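Local atomic coordinates of mRNA nuclease HepT (Shewanella oneidensis MR-1, PDB entry 6M6U), a protein that cleaves mRNA, probably endonucleolytically, as the bacteriostatic toxin of a type VII toxin-antitoxin system neutralised by its partner MntA. Residues A49-A54 against K92-R97. Residues are numbered along the deposited sequence; the frame is centred on the assembly and turned at random.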
loop_
_atom_site.group_PDB
_atom_site.type_symbol
_atom_site.label_atom_id
_atom_site.label_comp_id
_atom_site.label_asym_id
_atom_site.label_seq_id
_atom_site.Cartn_x
_atom_site.Cartn_y
_atom_site.Cartn_z
ATOM N N ALA B 49 4.384 -26.562 37.902
ATOM C CA ALA B 49 3.237 -26.259 38.750
ATOM C C ALA B 49 3.544 -25.102 39.695
ATOM O O ALA B 49 2.683 -24.245 39.935
ATOM C CB ALA B 49 2.813 -27.505 39.525
ATOM N N CYS B 50 4.770 -25.045 40.227
ATOM C CA CYS B 50 5.155 -23.916 41.071
ATOM C C CYS B 50 5.223 -22.625 40.272
ATOM O O CYS B 50 4.790 -21.568 40.747
ATOM C CB CYS B 50 6.501 -24.184 41.738
ATOM S SG CYS B 50 6.456 -25.392 43.073
ATOM N N ILE B 51 5.780 -22.690 39.060
ATOM C CA ILE B 51 5.894 -21.505 38.222
ATOM C C ILE B 51 4.514 -21.001 37.816
ATOM O O ILE B 51 4.268 -19.788 37.782
ATOM C CB ILE B 51 6.780 -21.815 37.003
ATOM C CG1 ILE B 51 8.225 -22.038 37.460
ATOM C CG2 ILE B 51 6.703 -20.692 35.967
ATOM C CD1 ILE B 51 9.097 -22.695 36.423
ATOM N N ASP B 52 3.586 -21.916 37.521
ATOM C CA ASP B 52 2.240 -21.499 37.141
ATOM C C ASP B 52 1.549 -20.770 38.286
ATOM O O ASP B 52 0.827 -19.793 38.060
ATOM C CB ASP B 52 1.411 -22.704 36.698
ATOM C CG ASP B 52 1.863 -23.271 35.361
ATOM O OD1 ASP B 52 2.695 -22.628 34.681
ATOM O OD2 ASP B 52 1.376 -24.362 34.990
ATOM N N ILE B 53 1.753 -21.234 39.521
ATOM C CA ILE B 53 1.230 -20.523 40.685
ATOM C C ILE B 53 1.817 -19.120 40.752
ATOM O O ILE B 53 1.099 -18.132 40.945
ATOM C CB ILE B 53 1.529 -21.313 41.974
ATOM C CG1 ILE B 53 0.677 -22.580 42.042
ATOM C CG2 ILE B 53 1.331 -20.437 43.205
ATOM C CD1 ILE B 53 1.236 -23.623 42.980
ATOM N N ALA B 54 3.138 -19.020 40.597
ATOM C CA ALA B 54 3.806 -17.726 40.663
ATOM C C ALA B 54 3.290 -16.786 39.580
ATOM O O ALA B 54 2.900 -15.648 39.866
ATOM C CB ALA B 54 5.315 -17.919 40.538
ATOM N N LYS B 92 16.880 -22.193 42.035
ATOM C CA LYS B 92 17.918 -23.156 41.667
ATOM C C LYS B 92 17.331 -24.532 41.357
ATOM O O LYS B 92 17.959 -25.318 40.631
ATOM C CB LYS B 92 19.007 -23.240 42.752
ATOM C CG LYS B 92 18.547 -23.313 44.195
ATOM C CD LYS B 92 19.722 -23.050 45.140
ATOM C CE LYS B 92 20.987 -23.771 44.693
ATOM N NZ LYS B 92 20.947 -25.219 45.046
ATOM N N MET B 93 16.135 -24.833 41.875
ATOM C CA MET B 93 15.387 -25.982 41.373
ATOM C C MET B 93 15.158 -25.875 39.869
ATOM O O MET B 93 15.425 -26.823 39.117
ATOM C CB MET B 93 14.051 -26.097 42.092
ATOM C CG MET B 93 14.135 -26.603 43.506
ATOM S SD MET B 93 14.129 -28.401 43.525
ATOM C CE MET B 93 13.263 -28.698 45.060
ATOM N N VAL B 94 14.641 -24.726 39.416
ATOM C CA VAL B 94 14.426 -24.498 37.989
ATOM C C VAL B 94 15.723 -24.694 37.218
ATOM O O VAL B 94 15.745 -25.335 36.159
ATOM C CB VAL B 94 13.841 -23.091 37.753
ATOM C CG1 VAL B 94 13.628 -22.850 36.268
ATOM C CG2 VAL B 94 12.539 -22.915 38.521
ATOM N N GLY B 95 16.824 -24.145 37.735
ATOM C CA GLY B 95 18.102 -24.311 37.064
ATOM C C GLY B 95 18.513 -25.765 36.954
ATOM O O GLY B 95 19.051 -26.193 35.928
ATOM N N LEU B 96 18.263 -26.546 38.008
ATOM C CA LEU B 96 18.549 -27.975 37.950
ATOM C C LEU B 96 17.648 -28.671 36.939
ATOM O O LEU B 96 18.098 -29.568 36.215
ATOM C CB LEU B 96 18.382 -28.604 39.330
ATOM C CG LEU B 96 18.671 -30.105 39.384
ATOM C CD1 LEU B 96 20.104 -30.389 38.948
ATOM C CD2 LEU B 96 18.407 -30.658 40.782
ATOM N N ARG B 97 16.374 -28.270 36.880
ATOM C CA ARG B 97 15.471 -28.821 35.875
ATOM C C ARG B 97 16.020 -28.597 34.473
ATOM O O ARG B 97 16.060 -29.526 33.658
ATOM C CB ARG B 97 14.077 -28.206 36.013
ATOM C CG ARG B 97 13.166 -28.468 34.813
ATOM C CD ARG B 97 13.007 -27.222 33.951
ATOM N NE ARG B 97 11.799 -26.481 34.299
ATOM C CZ ARG B 97 11.534 -25.246 33.887
ATOM N NH1 ARG B 97 12.397 -24.594 33.118
ATOM N NH2 ARG B 97 10.404 -24.656 34.251
#
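Ile51 meets Val94 and Arg97 and is the one residue of 49-54 that touches 92-97, always through its terminal methyl CD1. Its apolar partner is Val94: Ile51 CD1 and Val94 CG2 meet tip to tip at 4.0 Å. Each methyl belongs to the branch anti to its residue's carbonyl carbon and beside the backbone N (chi1 -68° for CG1 of Ile51), which points it at the other helix. The backbones stay well apart, 9.0 Å between Ile51 CA and Val94 CA; the two segments meet through side-chain ends alone and bury 93 Å² between them, both sides summed.

The second kind of contact brings an alkyl group against a charged one. Arg97 comes from the direction opposite to Ile51, and its NH2 lies 3.2 Å from Ile51 CD1, the methyl approaching the guanidinium obliquely. Bends at chi2 and chi3 bring the guanidinium past Val94, its NH2 pointing toward helix 33-60. Val94 CG1 lies 3.8 Å from the guanidinium plane, over one face and offset toward the rim. Val94 thus gives one methyl to Ile51 and the other to the guanidinium face. The charge of Arg97 is met at NH2 by a salt bridge to Glu48, on the same helix as Ile51.

Arg97 opens the RX(4)HXY motif and is probably an active-site residue; its side chain lies about 5 Å from that of His102, the motif's histidine and probably also part of the active site. The contact joins helix 33-60 to helix 84-102 near the centre of this all-helical chain. Ile51 also packs on Ser69 and Phe73 of helix 69-78, while Gln112 and His113 of the MntA antitoxin chain pack on Ile51 and Arg97, respectively.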